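Local structure of transferrin (Manduca sexta, 6WB6) at residues F425-V439 and F575-W588. The protein transports iron, binding a single ferric ion per molecule together with a carbonate anion. Sequence-based numbering, arbitrary orientation.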
ATOM      1  N   PHE A 425       1.253  -7.385  11.550  1.00 22.16           N
ATOM      2  CA  PHE A 425       1.533  -6.005  11.163  1.00 20.79           C
ATOM      3  C   PHE A 425       0.564  -5.113  11.919  1.00 21.65           C
ATOM      4  O   PHE A 425      -0.472  -5.574  12.420  1.00 18.09           O
ATOM      5  CB  PHE A 425       1.408  -5.797   9.661  1.00 15.38           C
ATOM      6  CG  PHE A 425       0.033  -6.073   9.122  1.00 17.20           C
ATOM      7  CD1 PHE A 425      -0.316  -7.342   8.697  1.00 13.94           C
ATOM      8  CD2 PHE A 425      -0.917  -5.067   9.064  1.00 12.99           C
ATOM      9  CE1 PHE A 425      -1.586  -7.605   8.218  1.00 18.28           C
ATOM     10  CE2 PHE A 425      -2.183  -5.331   8.586  1.00 18.84           C
ATOM     11  CZ  PHE A 425      -2.517  -6.596   8.160  1.00 22.37           C
ATOM     12  N   HIS A 426       0.937  -3.845  12.020  1.00 17.57           N
ATOM     13  CA  HIS A 426       0.230  -2.865  12.824  1.00 18.05           C
ATOM     14  C   HIS A 426       0.159  -1.552  12.054  1.00 26.15           C
ATOM     15  O   HIS A 426       0.863  -1.352  11.052  1.00 19.10           O
ATOM     16  CB  HIS A 426       0.934  -2.658  14.161  1.00 19.63           C
ATOM     17  CG  HIS A 426       2.338  -2.183  14.006  1.00 21.22           C
ATOM     18  ND1 HIS A 426       3.426  -3.024  14.103  1.00 25.57           N
ATOM     19  CD2 HIS A 426       2.835  -0.955  13.720  1.00 19.90           C
ATOM     20  CE1 HIS A 426       4.532  -2.325  13.921  1.00 30.69           C
ATOM     21  NE2 HIS A 426       4.198  -1.068  13.680  1.00 18.63           N
ATOM     22  N   GLU A 427      -0.706  -0.656  12.549  1.00 22.03           N
ATOM     23  CA  GLU A 427      -0.850   0.683  12.003  1.00 19.50           C
ATOM     24  C   GLU A 427       0.294   1.576  12.439  1.00 17.11           C
ATOM     25  O   GLU A 427       0.829   1.450  13.544  1.00 23.29           O
ATOM     26  CB  GLU A 427      -2.179   1.312  12.437  1.00 14.87           C
ATOM     27  CG  GLU A 427      -3.350   0.739  11.698  1.00 17.43           C
ATOM     28  CD  GLU A 427      -4.679   1.408  12.004  1.00 16.82           C
ATOM     29  OE1 GLU A 427      -4.780   2.189  12.976  1.00 20.84           O
ATOM     30  OE2 GLU A 427      -5.627   1.102  11.280  1.00 15.97           O
ATOM     31  N   VAL A 428       0.702   2.453  11.537  1.00 15.53           N
ATOM     32  CA  VAL A 428       1.604   3.531  11.890  1.00 24.85           C
ATOM     33  C   VAL A 428       0.913   4.851  11.580  1.00 18.69           C
ATOM     34  O   VAL A 428       0.002   4.932  10.753  1.00 14.65           O
ATOM     35  CB  VAL A 428       2.963   3.430  11.167  1.00 15.67           C
ATOM     36  CG1 VAL A 428       3.724   2.239  11.682  1.00 23.53           C
ATOM     37  CG2 VAL A 428       2.789   3.380   9.664  1.00 17.91           C
ATOM     38  N   TYR A 429       1.378   5.899  12.246  1.00 21.29           N
ATOM     39  CA  TYR A 429       0.671   7.168  12.255  1.00 29.67           C
ATOM     40  C   TYR A 429       1.642   8.321  12.038  1.00 30.72           C
ATOM     41  O   TYR A 429       2.862   8.152  12.030  1.00 27.34           O
ATOM     42  CB  TYR A 429      -0.086   7.341  13.563  1.00 25.38           C
ATOM     43  CG  TYR A 429      -0.938   6.165  13.915  1.00 27.76           C
ATOM     44  CD1 TYR A 429      -2.113   5.915  13.232  1.00 21.60           C
ATOM     45  CD2 TYR A 429      -0.572   5.300  14.930  1.00 27.63           C
ATOM     46  CE1 TYR A 429      -2.913   4.845  13.556  1.00 23.97           C
ATOM     47  CE2 TYR A 429      -1.379   4.213  15.263  1.00 19.60           C
ATOM     48  CZ  TYR A 429      -2.542   4.000  14.569  1.00 18.04           C
ATOM     49  OH  TYR A 429      -3.361   2.940  14.848  1.00 23.75           O
ATOM     50  N   GLY A 430       1.075   9.504  11.835  1.00 37.37           N
ATOM     51  CA  GLY A 430       1.876  10.702  11.666  1.00 34.71           C
ATOM     52  C   GLY A 430       2.603  10.783  10.341  1.00 44.36           C
ATOM     53  O   GLY A 430       2.568   9.851   9.523  1.00 33.39           O
ATOM     54  N   GLU A 431       3.264  11.925  10.116  1.00 58.20           N
ATOM     55  CA  GLU A 431       4.103  12.099   8.936  1.00 48.02           C
ATOM     56  C   GLU A 431       5.352  11.230   8.990  1.00 48.62           C
ATOM     57  O   GLU A 431       5.907  10.887   7.938  1.00 47.24           O
ATOM     58  CB  GLU A 431       4.492  13.569   8.794  1.00 52.09           C
ATOM     59  N   LEU A 432       5.782  10.846  10.188  1.00 41.09           N
ATOM     60  CA  LEU A 432       6.914   9.953  10.394  1.00 46.46           C
ATOM     61  C   LEU A 432       6.543   8.472  10.304  1.00 34.32           C
ATOM     62  O   LEU A 432       7.429   7.623  10.444  1.00 35.29           O
ATOM     63  CB  LEU A 432       7.544  10.250  11.758  1.00 50.64           C
ATOM     64  CG  LEU A 432       8.020  11.701  11.916  1.00 55.35           C
ATOM     65  CD1 LEU A 432       7.508  12.325  13.208  1.00 59.09           C
ATOM     66  CD2 LEU A 432       9.538  11.765  11.856  1.00 38.15           C
ATOM     67  N   LYS A 433       5.270   8.146  10.057  1.00 37.06           N
ATOM     68  CA  LYS A 433       4.816   6.766   9.889  1.00 28.78           C
ATOM     69  C   LYS A 433       5.400   5.880  10.989  1.00 22.52           C
ATOM     70  O   LYS A 433       6.342   5.118  10.776  1.00 31.52           O
ATOM     71  CB  LYS A 433       5.174   6.263   8.487  1.00 37.53           C
ATOM     72  CG  LYS A 433       4.775   7.269   7.391  1.00 32.51           C
ATOM     73  CD  LYS A 433       4.458   6.645   6.048  1.00 29.30           C
ATOM     74  CE  LYS A 433       3.855   7.715   5.120  1.00 37.91           C
ATOM     75  NZ  LYS A 433       3.394   7.176   3.794  1.00 45.34           N
ATOM     76  N   THR A 434       4.826   5.998  12.175  1.00 30.45           N
ATOM     77  CA  THR A 434       5.373   5.535  13.438  1.00 34.08           C
ATOM     78  C   THR A 434       4.200   5.139  14.324  1.00 21.71           C
ATOM     79  O   THR A 434       3.176   5.831  14.280  1.00 18.48           O
ATOM     80  CB  THR A 434       6.160   6.699  14.043  1.00 32.86           C
ATOM     81  OG1 THR A 434       7.497   6.724  13.515  1.00 49.03           O
ATOM     82  CG2 THR A 434       6.185   6.627  15.497  1.00 22.87           C
ATOM     83  N   PRO A 435       4.280   4.069  15.120  1.00 17.05           N
ATOM     84  CA  PRO A 435       3.211   3.849  16.106  1.00 27.13           C
ATOM     85  C   PRO A 435       3.200   4.994  17.097  1.00 26.78           C
ATOM     86  O   PRO A 435       4.151   5.766  17.178  1.00 22.33           O
ATOM     87  CB  PRO A 435       3.591   2.532  16.781  1.00 29.94           C
ATOM     88  CG  PRO A 435       4.637   1.921  15.890  1.00 32.27           C
ATOM     89  CD  PRO A 435       5.336   3.047  15.241  1.00 22.26           C
ATOM     90  N   ASN A 436       2.107   5.118  17.844  1.00 23.05           N
ATOM     91  CA  ASN A 436       2.115   6.039  18.970  1.00 20.86           C
ATOM     92  C   ASN A 436       3.078   5.536  20.033  1.00 25.71           C
ATOM     93  O   ASN A 436       3.338   4.335  20.139  1.00 23.46           O
ATOM     94  CB  ASN A 436       0.727   6.176  19.571  1.00 19.51           C
ATOM     95  CG  ASN A 436      -0.243   6.849  18.627  1.00 24.00           C
ATOM     96  OD1 ASN A 436       0.083   7.861  18.000  1.00 20.97           O
ATOM     97  ND2 ASN A 436      -1.418   6.259  18.479  1.00 24.06           N
ATOM     98  N   TYR A 437       3.602   6.467  20.823  1.00 22.65           N
ATOM     99  CA  TYR A 437       4.413   6.141  21.986  1.00 22.32           C
ATOM    100  C   TYR A 437       3.807   6.738  23.244  1.00 28.45           C
ATOM    101  O   TYR A 437       3.317   7.875  23.244  1.00 20.79           O
ATOM    102  CB  TYR A 437       5.839   6.655  21.832  1.00 25.62           C
ATOM    103  CG  TYR A 437       6.648   5.843  20.858  1.00 24.15           C
ATOM    104  CD1 TYR A 437       6.311   5.806  19.514  1.00 29.96           C
ATOM    105  CD2 TYR A 437       7.727   5.102  21.280  1.00 21.49           C
ATOM    106  CE1 TYR A 437       7.047   5.057  18.626  1.00 31.07           C
ATOM    107  CE2 TYR A 437       8.467   4.355  20.402  1.00 21.22           C
ATOM    108  CZ  TYR A 437       8.125   4.336  19.078  1.00 23.38           C
ATOM    109  OH  TYR A 437       8.863   3.600  18.189  1.00 31.39           O
ATOM    110  N   ALA A 438       3.856   5.966  24.316  1.00 18.30           N
ATOM    111  CA  ALA A 438       3.627   6.529  25.634  1.00 23.73           C
ATOM    112  C   ALA A 438       4.859   7.317  26.048  1.00 25.10           C
ATOM    113  O   ALA A 438       5.981   6.793  26.040  1.00 21.07           O
ATOM    114  CB  ALA A 438       3.327   5.428  26.648  1.00 22.38           C
ATOM    115  N   VAL A 439       4.673   8.585  26.390  1.00 20.60           N
ATOM    116  CA  VAL A 439       5.806   9.433  26.726  1.00 21.82           C
ATOM    117  C   VAL A 439       5.565  10.063  28.082  1.00 21.66           C
ATOM    118  O   VAL A 439       4.511   9.896  28.698  1.00 25.39           O
ATOM    119  CB  VAL A 439       6.087  10.516  25.669  1.00 22.42           C
ATOM    120  CG1 VAL A 439       6.149   9.882  24.299  1.00 23.81           C
ATOM    121  CG2 VAL A 439       5.046  11.627  25.710  1.00 28.42           C
ATOM    122  N   PHE A 575       9.648  11.821  20.466  1.00 30.35           N
ATOM    123  CA  PHE A 575       9.020  10.762  21.253  1.00 31.73           C
ATOM    124  C   PHE A 575       9.429   9.357  20.815  1.00 25.64           C
ATOM    125  O   PHE A 575       9.587   8.479  21.670  1.00 23.14           O
ATOM    126  CB  PHE A 575       7.492  10.908  21.209  1.00 29.09           C
ATOM    127  CG  PHE A 575       6.917  10.892  19.829  1.00 29.39           C
ATOM    128  CD1 PHE A 575       6.804  12.054  19.102  1.00 31.29           C
ATOM    129  CD2 PHE A 575       6.492   9.704  19.257  1.00 34.19           C
ATOM    130  CE1 PHE A 575       6.282  12.042  17.821  1.00 36.47           C
ATOM    131  CE2 PHE A 575       5.961   9.683  17.991  1.00 29.08           C
ATOM    132  CZ  PHE A 575       5.855  10.851  17.264  1.00 27.87           C
ATOM    133  N   ALA A 576       9.641   9.121  19.511  1.00 24.19           N
ATOM    134  CA  ALA A 576       9.991   7.771  19.069  1.00 28.38           C
ATOM    135  C   ALA A 576      11.281   7.249  19.703  1.00 29.33           C
ATOM    136  O   ALA A 576      11.506   6.041  19.685  1.00 22.31           O
ATOM    137  CB  ALA A 576      10.122   7.695  17.547  1.00 29.93           C
ATOM    138  N   THR A 577      12.122   8.112  20.282  1.00 30.86           N
ATOM    139  CA  THR A 577      13.315   7.645  20.984  1.00 39.00           C
ATOM    140  C   THR A 577      13.438   8.219  22.395  1.00 29.98           C
ATOM    141  O   THR A 577      14.447   7.969  23.070  1.00 26.31           O
ATOM    142  CB  THR A 577      14.580   7.981  20.177  1.00 36.55           C
ATOM    143  OG1 THR A 577      14.744   9.402  20.116  1.00 28.38           O
ATOM    144  CG2 THR A 577      14.485   7.407  18.767  1.00 31.35           C
ATOM    145  N   CYS A 578      12.438   8.966  22.857  1.00 31.50           N
ATOM    146  CA  CYS A 578      12.429   9.621  24.169  1.00 38.19           C
ATOM    147  C   CYS A 578      11.030   9.384  24.725  1.00 26.93           C
ATOM    148  O   CYS A 578      10.115  10.172  24.462  1.00 26.06           O
ATOM    149  CB  CYS A 578      12.736  11.114  24.077  1.00 30.36           C
ATOM    150  SG  CYS A 578      12.819  11.920  25.703  1.00 37.51           S
ATOM    151  N   ASN A 579      10.869   8.298  25.473  1.00 20.77           N
ATOM    152  CA  ASN A 579       9.538   7.784  25.740  1.00 26.10           C
ATOM    153  C   ASN A 579       9.595   6.852  26.939  1.00 28.55           C
ATOM    154  O   ASN A 579      10.658   6.599  27.507  1.00 28.21           O
ATOM    155  CB  ASN A 579       8.991   7.041  24.527  1.00 28.24           C
ATOM    156  CG  ASN A 579       9.908   5.896  24.083  1.00 26.94           C
ATOM    157  OD1 ASN A 579      10.044   4.883  24.781  1.00 26.32           O
ATOM    158  ND2 ASN A 579      10.538   6.057  22.916  1.00 28.99           N
ATOM    159  N   VAL A 580       8.432   6.325  27.295  1.00 25.63           N
ATOM    160  CA  VAL A 580       8.315   5.265  28.271  1.00 28.09           C
ATOM    161  C   VAL A 580       8.173   3.916  27.594  1.00 27.79           C
ATOM    162  O   VAL A 580       8.920   2.987  27.889  1.00 28.67           O
ATOM    163  CB  VAL A 580       7.128   5.526  29.219  1.00 23.87           C
ATOM    164  CG1 VAL A 580       7.182   4.539  30.371  1.00 22.22           C
ATOM    165  CG2 VAL A 580       7.147   6.955  29.714  1.00 29.47           C
ATOM    166  N   ALA A 581       7.204   3.794  26.692  1.00 26.60           N
ATOM    167  CA  ALA A 581       7.015   2.575  25.928  1.00 22.45           C
ATOM    168  C   ALA A 581       6.384   2.934  24.601  1.00 27.64           C
ATOM    169  O   ALA A 581       5.634   3.911  24.495  1.00 22.57           O
ATOM    170  CB  ALA A 581       6.113   1.559  26.665  1.00 22.98           C
ATOM    171  N   MET A 582       6.666   2.116  23.602  1.00 13.88           N
ATOM    172  CA  MET A 582       5.882   2.158  22.388  1.00 22.79           C
ATOM    173  C   MET A 582       4.462   1.699  22.691  1.00 20.39           C
ATOM    174  O   MET A 582       4.247   0.804  23.514  1.00 24.67           O
ATOM    175  CB  MET A 582       6.513   1.269  21.325  1.00 30.60           C
ATOM    176  CG  MET A 582       5.879   1.458  19.965  1.00 26.71           C
ATOM    177  SD  MET A 582       6.670   0.460  18.712  1.00 38.20           S
ATOM    178  CE  MET A 582       5.789  -1.048  18.996  1.00 20.72           C
ATOM    179  N   ALA A 583       3.509   2.314  22.041  1.00 18.81           N
ATOM    180  CA  ALA A 583       2.108   2.061  22.303  1.00 24.97           C
ATOM    181  C   ALA A 583       1.568   1.051  21.311  1.00 26.79           C
ATOM    182  O   ALA A 583       1.836   1.169  20.110  1.00 26.02           O
ATOM    183  CB  ALA A 583       1.309   3.357  22.214  1.00 25.98           C
ATOM    184  N   PRO A 584       0.823   0.037  21.741  1.00 24.34           N
ATOM    185  CA  PRO A 584       0.210  -0.861  20.758  1.00 28.55           C
ATOM    186  C   PRO A 584      -0.788  -0.085  19.920  1.00 29.59           C
ATOM    187  O   PRO A 584      -1.676   0.577  20.450  1.00 36.13           O
ATOM    188  CB  PRO A 584      -0.458  -1.940  21.621  1.00 31.13           C
ATOM    189  CG  PRO A 584      -0.654  -1.293  22.936  1.00 29.12           C
ATOM    190  CD  PRO A 584       0.468  -0.327  23.119  1.00 30.22           C
ATOM    191  N   SER A 585      -0.590  -0.121  18.608  1.00 26.04           N
ATOM    192  CA  SER A 585      -1.523   0.449  17.649  1.00 31.54           C
ATOM    193  C   SER A 585      -2.397  -0.673  17.131  1.00 31.02           C
ATOM    194  O   SER A 585      -2.063  -1.846  17.287  1.00 36.61           O
ATOM    195  CB  SER A 585      -0.800   1.104  16.466  1.00 29.96           C
ATOM    196  OG  SER A 585      -0.369   0.132  15.531  1.00 24.97           O
ATOM    197  N   ARG A 586      -3.518  -0.316  16.508  1.00 21.43           N
ATOM    198  CA  ARG A 586      -4.345  -1.349  15.909  1.00 21.63           C
ATOM    199  C   ARG A 586      -3.438  -2.345  15.200  1.00 23.57           C
ATOM    200  O   ARG A 586      -2.601  -1.961  14.380  1.00 20.79           O
ATOM    201  CB  ARG A 586      -5.343  -0.763  14.921  1.00 20.63           C
ATOM    202  CG  ARG A 586      -6.056  -1.803  14.123  1.00 16.61           C
ATOM    203  CD  ARG A 586      -7.277  -1.227  13.409  1.00 22.98           C
ATOM    204  NE  ARG A 586      -8.291  -0.794  14.358  1.00 24.38           N
ATOM    205  CZ  ARG A 586      -9.418  -0.163  14.027  1.00 27.92           C
ATOM    206  NH1 ARG A 586      -9.711   0.113  12.760  1.00 28.25           N
ATOM    207  NH2 ARG A 586     -10.264   0.192  14.969  1.00 30.69           N
ATOM    208  N   THR A 587      -3.614  -3.622  15.531  1.00 22.93           N
ATOM    209  CA  THR A 587      -2.717  -4.708  15.146  1.00 17.46           C
ATOM    210  C   THR A 587      -3.514  -5.860  14.564  1.00 21.20           C
ATOM    211  O   THR A 587      -4.557  -6.233  15.113  1.00 21.33           O
ATOM    212  CB  THR A 587      -1.966  -5.242  16.336  1.00 21.24           C
ATOM    213  OG1 THR A 587      -1.157  -4.211  16.900  1.00 20.85           O
ATOM    214  CG2 THR A 587      -1.113  -6.382  15.919  1.00 23.23           C
ATOM    215  N   TRP A 588      -3.006  -6.447  13.484  1.00 15.30           N
ATOM    216  CA  TRP A 588      -3.601  -7.637  12.898  1.00 18.86           C
ATOM    217  C   TRP A 588      -2.830  -8.857  13.366  1.00 21.27           C
ATOM    218  O   TRP A 588      -1.590  -8.870  13.338  1.00 20.66           O
ATOM    219  CB  TRP A 588      -3.645  -7.545  11.368  1.00 17.04           C
ATOM    220  CG  TRP A 588      -4.665  -6.530  10.950  1.00 15.19           C
ATOM    221  CD1 TRP A 588      -5.910  -6.773  10.477  1.00 19.61           C
ATOM    222  CD2 TRP A 588      -4.517  -5.087  10.979  1.00 15.35           C
ATOM    223  NE1 TRP A 588      -6.559  -5.585  10.209  1.00 26.40           N
ATOM    224  CE2 TRP A 588      -5.729  -4.537  10.523  1.00 17.87           C
ATOM    225  CE3 TRP A 588      -3.480  -4.216  11.343  1.00 17.26           C
ATOM    226  CZ2 TRP A 588      -5.941  -3.157  10.433  1.00 21.08           C
ATOM    227  CZ3 TRP A 588      -3.691  -2.835  11.237  1.00 18.46           C
ATOM    228  CH2 TRP A 588      -4.912  -2.327  10.802  1.00 17.52           C
TER
HETATM  229  O   HOH W   1      -2.192   3.827  20.268  1.00 29.58           O
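Two first torsions bring Met582 CG over the Tyr437 ring: the tyrosine CG lies anti to its own carbonyl carbon (chi1 -74°), while the methionine chain runs out with CG opposite the backbone N (chi1 -170°) and bends at its thioether. The ring receives CH-pi contacts on opposite faces. Ala576 CA sits over the centre of one, 3.9 Å from the ring centroid, and Met582 CG lies over the other, nearer the rim, with SD placed obliquely in a Met-aromatic contact. Tyr437 CD1 also comes within 3.9 Å of Phe575 CD2, at the edge of that ring. With an alanine at Tyr437, a gap would probably open between Ala576 and Met582, leaving the thioether freer to turn. Along the same strands the backbones pair antiparallel, Ala438 N reaching Ala581 O at 2.7 Å, and Val580 and Ala581 together face Ala438 as a classic beta bulge. Beyond the strand break, Ala583 N bonds to Asn436 O (2.8 Å), and Ser585 OG donates to Glu427 O (2.7 Å), a side chain serving where backbone pairing is interrupted. Trp588 N then bonds to Phe425 O at 2.9 Å, while the Phe425 ring lies nearly parallel to the five-membered ring of Trp588 (planes 14° apart) but slid aside, with Trp588 CB over its face. The pair exemplifies a two-stranded connection between domains: the segments run side by side from the four-stranded antiparallel sheet to the mixed sheet, pairing antiparallel at each end, as in other transferrin lobes, an arrangement consistent with a hinge.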